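Haemagglutinin I (Physarum polycephalum, PDB 3A5P) is a lectin that agglutinates red blood cells, probably by binding carbohydrate through a minimal recognition domain of the legume lectin fold. Local coordinates at residues Arg30-Thr35 with Ile40-Ile45; Trp54-His59 with Ile88-Gly93; Asn85-Ile88 with Asp94-His97. All coordinates share one frame; numbering follows the deposited sequence.

In the fold
The chain is a beta sandwich, and the three contacts sample one sheet, the core between the sheets, and the other sheet. Contact 1 pairs neighbouring strands of the five-stranded antiparallel sheet; contact 3 pairs two strands at the edge of the four-stranded mixed sheet. Contact 2 bridges the two sheets and shares Ile88 with contact 3. The centres of contacts 2 and 3 lie about 10 Å apart, those of 1 and 2 about 12 Å, and those of 1 and 3 about 14 Å. Strands 40-43 and 54-60 are sheet neighbours, joined by a backbone hydrogen bond of 2.8 Å from Thr57 N to Ser43 O, while Phe42 CE1 meets Ile88 CG2 at 4.0 Å across the core.

Contact 1 (Arg30-Thr35 with Ile40-Ile45); sequences RYVTVT and ITFSEI
A beta hairpin within the five-stranded antiparallel sheet of this legume-lectin-like sandwich brings Arg30-Val32 against Ile40-Phe42. The short strand axes approach to 4.8 Å and run antiparallel at 163°, with the slight twist of paired strands. Arg30 with Phe42 and Val32 with Ile40 are hydrogen-bonded pairs, each closed by two backbone bonds; Phe42 N donates a hydrogen bond to Arg30 O at 2.8 Å, and Val32 N reaches Ile40 O at 2.9 Å. Between them Tyr31 and Thr41 form a non-hydrogen-bonded pair, where CA-H groups approach carbonyl oxygens instead, as Tyr31 CA does to Ile40 O at 3.4 Å.

Side chains alternate between the two faces. Arg30, Val32, Ile40 and Phe42 share the face turned to the other sheet, where Val5 and Ile7 of strand 3-10 meet Val32. Branched aliphatic residues suit these extended strands, and a phenylalanine fills the space between the sheets. With its CG2 set beside the backbone N, Val32 touches the Phe42 ring, CG2 to CE2 at 3.5 Å. Arg30 is the polar exception, but its guanidinium group turns away from the hairpin: NE bonds to Val28 O, NH2 to Trp3 O, and the group makes a cation-pi contact with Trp3.

Tyr31 and Thr41 occupy the reverse face, toward the second subunit, whose Thr33 packs on Tyr31. They project together from this face, one alongside the other. Thr41 meets the ring with both branches, its methyl CG2 at 3.5 Å from Tyr31 CE1 and its hydroxyl OG1 at 3.3 Å from Tyr31 CD1.

Contact 2 (Trp54-His59 with Ile88-Gly93); sequences WYITVH and ISTGFG
Strand 54-59 and segment 88-93 belong to different sheets, and their backbones stay well apart: the nearest CA atoms are 9.3 Å from each other for Ile56 and Thr90, and 9.4 Å for Val58 and Ile88. At this spacing the contact rests on side chains alone, and only those directed into the core take part.

Val58 and Ile88 meet end on, Val58 CG1 touching the terminal methyl Ile88 CD1 at 4.1 Å. The isoleucine spans its share of the distance because its chain is extended beyond CG1 (chi2 169°), which carries CD1 far from its own backbone. Valine, with a shorter reach, suffices opposite it. Phe42 and Leu98 of strand 96-99 each touch both residues, adding to the apolar core.

Farther along, Ile56 CD1 lies 4.4 Å from Thr90 CG2, a looser approach where the strand gives way to a turn. Threonine suits this border: its methyl faces the core while OG1 accepts from Phe92 N at 3.3 Å, forming an ST turn, and also bonds to Gly69 O. Ser89 forms a second ST turn, its OG accepting from Gly91 N at 3.2 Å. Apolar side chains meeting between two facing sheets in this way are typical of the beta sandwich of legume lectins.

Contact 3 (Asn85-Ile88 with Asp94-His97); sequences NVSI and DAQH
Asn85 and His97 make the one side-chain hydrogen bond between the segments: His97 NE2 donates to Asn85 OD1 at 2.7 Å. The oxygen lies almost in the plane of the imidazole, and the donor approaches it in the carbonyl plane, on a lone pair. The N-H...O angle is 153°, so the bond is moderately bent. The ring presents its edge to OD1, and the amide plane is turned 38° from it. His97 reaches back along the neighbouring strand because its CG stands opposite the backbone N (chi1 175°). The other end of the amide, Asn85 ND2, bonds to Ala82 O, so both polar ends of the amide are hydrogen-bonded, which should restrain its rotation. A histidine and an asparagine suit this outer, solvent-accessible part of the hairpin, where polar groups can also meet water.

Backbone bonds join Ile88 and Gln96 in both directions, each at 2.9 Å: Ile88 N to Gln96 O and Gln96 N to Ile88 O. This hydrogen-bonded pair belongs to an antiparallel beta hairpin of strands 85-89 and 96-99, the latter an outermost strand of the four-stranded sheet within the chain. Next to it Ser87 and His97 form a non-hydrogen-bonded pair. There His97 CA approaches Val86 O at 3.3 Å, a CA-H...O contact.

Among the remaining side chains, the small methyl CB of Ala95 sits 3.7 Å from OG of Ser87, which shares a face of the sheet with His97. Ile88 and Gln96 point to the opposite face, where both pack on Phe66 and Leu68 of the facing sheet. The glutamine also hydrogen-bonds through its NE2 to Gln67 O.

Contact 1 (Arg30-Thr35 with Ile40-Ile45)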
loop_
_atom_site.group_PDB
_atom_site.type_symbol
_atom_site.label_atom_id
_atom_site.label_comp_id
_atom_site.label_asym_id
_atom_site.label_seq_id
_atom_site.Cartn_x
_atom_site.Cartn_y
_atom_site.Cartn_z
ATOM N N ARG A 30 -3.780 7.616 -3.133
ATOM C CA ARG A 30 -3.520 6.655 -4.197
ATOM C C ARG A 30 -2.265 5.861 -3.854
ATOM O O ARG A 30 -1.322 6.389 -3.251
ATOM C CB ARG A 30 -3.320 7.384 -5.539
ATOM C CG ARG A 30 -4.480 7.264 -6.540
ATOM C CD ARG A 30 -5.810 7.748 -5.981
ATOM N NE ARG A 30 -5.850 9.177 -5.670
ATOM C CZ ARG A 30 -6.018 10.147 -6.576
ATOM N NH1 ARG A 30 -6.086 9.852 -7.866
ATOM N NH2 ARG A 30 -6.072 11.426 -6.191
ATOM N N TYR A 31 -2.243 4.601 -4.263
ATOM C CA TYR A 31 -1.199 3.675 -3.805
ATOM C C TYR A 31 -0.602 3.029 -5.029
ATOM O O TYR A 31 -1.327 2.396 -5.817
ATOM C CB TYR A 31 -1.825 2.623 -2.873
ATOM C CG TYR A 31 -2.487 3.230 -1.650
ATOM C CD1 TYR A 31 -1.748 3.480 -0.491
ATOM C CD2 TYR A 31 -3.830 3.587 -1.664
ATOM C CE1 TYR A 31 -2.330 4.044 0.626
ATOM C CE2 TYR A 31 -4.436 4.174 -0.537
ATOM C CZ TYR A 31 -3.676 4.386 0.606
ATOM O OH TYR A 31 -4.257 4.960 1.714
ATOM N N VAL A 32 0.701 3.225 -5.227
ATOM C CA VAL A 32 1.398 2.514 -6.299
ATOM C C VAL A 32 2.103 1.315 -5.683
ATOM O O VAL A 32 2.958 1.471 -4.794
ATOM C CB VAL A 32 2.398 3.408 -7.087
ATOM C CG1 VAL A 32 3.137 2.572 -8.129
ATOM C CG2 VAL A 32 1.645 4.519 -7.784
ATOM N N THR A 33 1.731 0.131 -6.162
ATOM C CA THR A 33 2.183 -1.116 -5.571
ATOM C C THR A 33 3.102 -1.861 -6.530
ATOM O O THR A 33 2.865 -1.864 -7.734
ATOM C CB THR A 33 0.988 -2.034 -5.189
ATOM O OG1 THR A 33 0.200 -2.331 -6.370
ATOM C CG2 THR A 33 0.129 -1.353 -4.084
ATOM N N VAL A 34 4.161 -2.455 -5.986
ATOM C CA VAL A 34 5.092 -3.287 -6.776
ATOM C C VAL A 34 5.359 -4.515 -5.927
ATOM O O VAL A 34 5.832 -4.403 -4.776
ATOM C CB VAL A 34 6.455 -2.562 -7.062
ATOM C CG1 VAL A 34 7.372 -3.460 -7.931
ATOM C CG2 VAL A 34 6.237 -1.207 -7.728
ATOM N N THR A 35 5.043 -5.683 -6.476
ATOM C CA THR A 35 5.141 -6.925 -5.722
ATOM C C THR A 35 6.530 -7.069 -5.118
ATOM O O THR A 35 7.546 -6.945 -5.841
ATOM C CB THR A 35 4.860 -8.110 -6.644
ATOM O OG1 THR A 35 3.490 -8.060 -7.069
ATOM C CG2 THR A 35 5.157 -9.434 -5.926
ATOM N N ILE A 40 4.014 2.786 -2.377
ATOM C CA ILE A 40 4.243 4.219 -2.349
ATOM C C ILE A 40 2.869 4.878 -2.241
ATOM O O ILE A 40 2.018 4.643 -3.092
ATOM C CB ILE A 40 4.939 4.691 -3.653
ATOM C CG1 ILE A 40 6.230 3.891 -3.919
ATOM C CG2 ILE A 40 5.146 6.249 -3.667
ATOM C CD1 ILE A 40 6.706 4.029 -5.347
ATOM N N THR A 41 2.652 5.680 -1.195
ATOM C CA THR A 41 1.368 6.362 -0.987
ATOM C C THR A 41 1.443 7.821 -1.452
ATOM O O THR A 41 2.408 8.529 -1.157
ATOM C CB THR A 41 0.907 6.309 0.523
ATOM O OG1 THR A 41 0.830 4.945 0.950
ATOM C CG2 THR A 41 -0.472 6.997 0.709
ATOM N N PHE A 42 0.439 8.236 -2.213
ATOM C CA PHE A 42 0.278 9.624 -2.641
ATOM C C PHE A 42 -0.955 10.145 -1.922
ATOM O O PHE A 42 -2.004 9.518 -1.971
ATOM C CB PHE A 42 0.020 9.691 -4.157
ATOM C CG PHE A 42 1.164 9.202 -4.997
ATOM C CD1 PHE A 42 1.979 10.114 -5.672
ATOM C CD2 PHE A 42 1.422 7.836 -5.127
ATOM C CE1 PHE A 42 3.055 9.666 -6.457
ATOM C CE2 PHE A 42 2.499 7.381 -5.900
ATOM C CZ PHE A 42 3.305 8.295 -6.573
ATOM N N SER A 43 -0.839 11.283 -1.254
ATOM C CA SER A 43 -1.988 11.808 -0.494
ATOM C C SER A 43 -1.815 13.284 -0.170
ATOM O O SER A 43 -0.742 13.857 -0.387
ATOM C CB SER A 43 -2.211 10.990 0.799
ATOM O OG SER A 43 -1.197 11.242 1.768
ATOM N N GLU A 44 -2.867 13.872 0.382
ATOM C CA GLU A 44 -2.865 15.277 0.759
ATOM C C GLU A 44 -2.484 15.515 2.230
ATOM O O GLU A 44 -2.972 16.459 2.855
ATOM C CB GLU A 44 -4.208 15.917 0.360
ATOM C CG GLU A 44 -4.387 15.908 -1.144
ATOM C CD GLU A 44 -5.575 16.711 -1.659
ATOM O OE1 GLU A 44 -6.434 17.145 -0.850
ATOM O OE2 GLU A 44 -5.664 16.870 -2.901
ATOM N N ILE A 45 -1.583 14.698 2.771
ATOM C CA ILE A 45 -1.088 14.922 4.147
ATOM C C ILE A 45 -0.223 16.181 4.200
ATOM O O ILE A 45 0.762 16.294 3.477
ATOM C CB ILE A 45 -0.329 13.697 4.703
ATOM C CG1 ILE A 45 -1.329 12.559 4.935
ATOM C CG2 ILE A 45 0.409 14.043 6.022
ATOM C CD1 ILE A 45 -0.686 11.215 5.127
#

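Contact 2 (Trp54-His59 with Ile88-Gly93)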
loop_
_atom_site.group_PDB
_atom_site.type_symbol
_atom_site.label_atom_id
_atom_site.label_comp_id
_atom_site.label_asym_id
_atom_site.label_seq_id
_atom_site.Cartn_x
_atom_site.Cartn_y
_atom_site.Cartn_z
ATOM N N TRP A 54 -1.053 23.923 -5.164
ATOM C CA TRP A 54 -1.538 22.616 -4.699
ATOM C C TRP A 54 -0.398 21.628 -4.546
ATOM O O TRP A 54 0.652 21.793 -5.156
ATOM C CB TRP A 54 -2.563 22.033 -5.682
ATOM C CG TRP A 54 -3.487 23.043 -6.239
ATOM C CD1 TRP A 54 -3.644 23.379 -7.547
ATOM C CD2 TRP A 54 -4.370 23.886 -5.493
ATOM N NE1 TRP A 54 -4.593 24.369 -7.672
ATOM C CE2 TRP A 54 -5.046 24.705 -6.423
ATOM C CE3 TRP A 54 -4.662 24.020 -4.129
ATOM C CZ2 TRP A 54 -5.999 25.644 -6.034
ATOM C CZ3 TRP A 54 -5.603 24.958 -3.742
ATOM C CH2 TRP A 54 -6.262 25.757 -4.694
ATOM N N TYR A 55 -0.627 20.580 -3.752
ATOM C CA TYR A 55 0.440 19.653 -3.420
ATOM C C TYR A 55 -0.038 18.198 -3.346
ATOM O O TYR A 55 -1.236 17.917 -3.192
ATOM C CB TYR A 55 1.142 20.066 -2.113
ATOM C CG TYR A 55 0.298 19.818 -0.879
ATOM C CD1 TYR A 55 0.356 18.593 -0.211
ATOM C CD2 TYR A 55 -0.595 20.795 -0.408
ATOM C CE1 TYR A 55 -0.446 18.337 0.905
ATOM C CE2 TYR A 55 -1.394 20.557 0.727
ATOM C CZ TYR A 55 -1.317 19.326 1.367
ATOM O OH TYR A 55 -2.081 19.055 2.483
ATOM N N ILE A 56 0.931 17.298 -3.492
ATOM C CA ILE A 56 0.753 15.860 -3.296
ATOM C C ILE A 56 1.957 15.391 -2.472
ATOM O O ILE A 56 3.113 15.575 -2.885
ATOM C CB ILE A 56 0.737 15.081 -4.635
ATOM C CG1 ILE A 56 -0.276 15.689 -5.615
ATOM C CG2 ILE A 56 0.400 13.565 -4.358
ATOM C CD1 ILE A 56 -0.108 15.191 -7.095
ATOM N N THR A 57 1.678 14.797 -1.316
ATOM C CA THR A 57 2.712 14.240 -0.441
ATOM C C THR A 57 2.936 12.767 -0.767
ATOM O O THR A 57 1.991 12.034 -1.047
ATOM C CB THR A 57 2.330 14.402 1.015
ATOM O OG1 THR A 57 2.215 15.804 1.281
ATOM C CG2 THR A 57 3.392 13.786 1.920
ATOM N N VAL A 58 4.200 12.372 -0.782
ATOM C CA VAL A 58 4.572 11.007 -1.147
ATOM C C VAL A 58 5.209 10.325 0.055
ATOM O O VAL A 58 6.162 10.864 0.662
ATOM C CB VAL A 58 5.516 11.006 -2.370
ATOM C CG1 VAL A 58 5.936 9.567 -2.758
ATOM C CG2 VAL A 58 4.839 11.696 -3.540
ATOM N N HIS A 59 4.658 9.160 0.416
ATOM C CA HIS A 59 5.274 8.301 1.418
ATOM C C HIS A 59 5.861 7.047 0.770
ATOM O O HIS A 59 5.198 6.363 -0.033
ATOM C CB HIS A 59 4.272 7.930 2.513
ATOM C CG HIS A 59 4.026 9.034 3.485
ATOM N ND1 HIS A 59 3.155 10.066 3.229
ATOM C CD2 HIS A 59 4.563 9.281 4.705
ATOM C CE1 HIS A 59 3.160 10.907 4.251
ATOM N NE2 HIS A 59 3.998 10.447 5.163
ATOM N N ILE A 88 9.523 10.568 -9.881
ATOM C CA ILE A 88 8.162 11.113 -9.788
ATOM C C ILE A 88 8.149 12.604 -10.101
ATOM O O ILE A 88 8.918 13.364 -9.527
ATOM C CB ILE A 88 7.535 10.861 -8.393
ATOM C CG1 ILE A 88 7.629 9.360 -8.045
ATOM C CG2 ILE A 88 6.088 11.343 -8.374
ATOM C CD1 ILE A 88 7.286 9.013 -6.598
ATOM N N SER A 89 7.294 12.996 -11.038
ATOM C CA SER A 89 7.246 14.373 -11.482
ATOM C C SER A 89 5.810 14.818 -11.738
ATOM O O SER A 89 4.967 14.008 -12.133
ATOM C CB SER A 89 8.077 14.536 -12.758
ATOM O OG SER A 89 7.988 15.886 -13.203
ATOM N N THR A 90 5.541 16.104 -11.521
ATOM C CA THR A 90 4.243 16.700 -11.873
ATOM C C THR A 90 4.378 17.710 -13.025
ATOM O O THR A 90 3.379 18.242 -13.523
ATOM C CB THR A 90 3.641 17.475 -10.682
ATOM O OG1 THR A 90 4.628 18.402 -10.206
ATOM C CG2 THR A 90 3.262 16.523 -9.540
ATOM N N GLY A 91 5.612 17.996 -13.427
ATOM C CA GLY A 91 5.845 19.086 -14.384
ATOM C C GLY A 91 6.032 20.436 -13.714
ATOM O O GLY A 91 6.220 21.449 -14.394
ATOM N N PHE A 92 5.969 20.458 -12.382
ATOM C CA PHE A 92 6.253 21.670 -11.603
ATOM C C PHE A 92 7.372 21.392 -10.630
ATOM O O PHE A 92 7.311 20.444 -9.859
ATOM C CB PHE A 92 5.000 22.161 -10.870
ATOM C CG PHE A 92 3.865 22.467 -11.791
ATOM C CD1 PHE A 92 3.625 23.774 -12.222
ATOM C CD2 PHE A 92 3.039 21.442 -12.257
ATOM C CE1 PHE A 92 2.577 24.042 -13.106
ATOM C CE2 PHE A 92 1.991 21.697 -13.115
ATOM C CZ PHE A 92 1.755 23.001 -13.550
ATOM N N GLY A 93 8.411 22.214 -10.687
ATOM C CA GLY A 93 9.602 21.972 -9.906
ATOM C C GLY A 93 10.331 20.785 -10.514
ATOM O O GLY A 93 9.989 20.321 -11.593
#

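Contact 3 (Asn85-Ile88 with Asp94-His97)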
loop_
_atom_site.group_PDB
_atom_site.type_symbol
_atom_site.label_atom_id
_atom_site.label_comp_id
_atom_site.label_asym_id
_atom_site.label_seq_id
_atom_site.Cartn_x
_atom_site.Cartn_y
_atom_site.Cartn_z
ATOM N N ASN A 85 14.209 1.793 -9.064
ATOM C CA ASN A 85 14.325 3.224 -9.216
ATOM C C ASN A 85 13.006 3.822 -9.664
ATOM O O ASN A 85 12.393 3.338 -10.610
ATOM C CB ASN A 85 15.431 3.596 -10.208
ATOM C CG ASN A 85 16.792 3.356 -9.647
ATOM O OD1 ASN A 85 17.241 4.088 -8.761
ATOM N ND2 ASN A 85 17.455 2.301 -10.116
ATOM N N VAL A 86 12.605 4.900 -9.001
ATOM C CA VAL A 86 11.354 5.572 -9.326
ATOM C C VAL A 86 11.625 7.062 -9.429
ATOM O O VAL A 86 12.180 7.647 -8.503
ATOM C CB VAL A 86 10.253 5.334 -8.251
ATOM C CG1 VAL A 86 8.862 5.715 -8.828
ATOM C CG2 VAL A 86 10.257 3.877 -7.779
ATOM N N SER A 87 11.243 7.656 -10.555
ATOM C CA SER A 87 11.279 9.099 -10.723
ATOM C C SER A 87 9.847 9.608 -10.758
ATOM O O SER A 87 9.063 9.135 -11.573
ATOM C CB SER A 87 11.996 9.459 -12.024
ATOM O OG SER A 87 11.996 10.862 -12.227
ATOM N N ILE A 88 9.523 10.568 -9.881
ATOM C CA ILE A 88 8.162 11.113 -9.788
ATOM C C ILE A 88 8.149 12.604 -10.101
ATOM O O ILE A 88 8.918 13.364 -9.527
ATOM C CB ILE A 88 7.535 10.861 -8.393
ATOM C CG1 ILE A 88 7.629 9.360 -8.045
ATOM C CG2 ILE A 88 6.088 11.343 -8.374
ATOM C CD1 ILE A 88 7.286 9.013 -6.598
ATOM N N ASP A 94 11.324 20.278 -9.817
ATOM C CA ASP A 94 12.109 19.169 -10.365
ATOM C C ASP A 94 11.484 17.814 -10.043
ATOM O O ASP A 94 10.797 17.666 -9.040
ATOM C CB ASP A 94 13.541 19.238 -9.865
ATOM C CG ASP A 94 14.257 20.479 -10.369
ATOM O OD1 ASP A 94 14.168 20.764 -11.593
ATOM O OD2 ASP A 94 14.878 21.169 -9.531
ATOM N N ALA A 95 11.718 16.844 -10.926
ATOM C CA ALA A 95 11.376 15.455 -10.640
ATOM C C ALA A 95 12.175 15.015 -9.425
ATOM O O ALA A 95 13.273 15.536 -9.164
ATOM C CB ALA A 95 11.679 14.546 -11.860
ATOM N N GLN A 96 11.617 14.082 -8.658
ATOM C CA GLN A 96 12.275 13.603 -7.449
ATOM C C GLN A 96 12.389 12.088 -7.488
ATOM O O GLN A 96 11.486 11.407 -7.974
ATOM C CB GLN A 96 11.508 14.088 -6.227
ATOM C CG GLN A 96 11.499 15.624 -6.170
ATOM C CD GLN A 96 10.927 16.149 -4.908
ATOM O OE1 GLN A 96 11.574 16.120 -3.859
ATOM N NE2 GLN A 96 9.692 16.636 -4.985
ATOM N N HIS A 97 13.512 11.578 -6.998
ATOM C CA HIS A 97 13.807 10.166 -7.059
ATOM C C HIS A 97 13.597 9.493 -5.700
ATOM O O HIS A 97 13.869 10.091 -4.659
ATOM C CB HIS A 97 15.263 9.992 -7.513
ATOM C CG HIS A 97 15.743 8.577 -7.511
ATOM N ND1 HIS A 97 16.397 8.018 -6.432
ATOM C CD2 HIS A 97 15.698 7.619 -8.467
ATOM C CE1 HIS A 97 16.719 6.767 -6.719
ATOM N NE2 HIS A 97 16.297 6.497 -7.947
#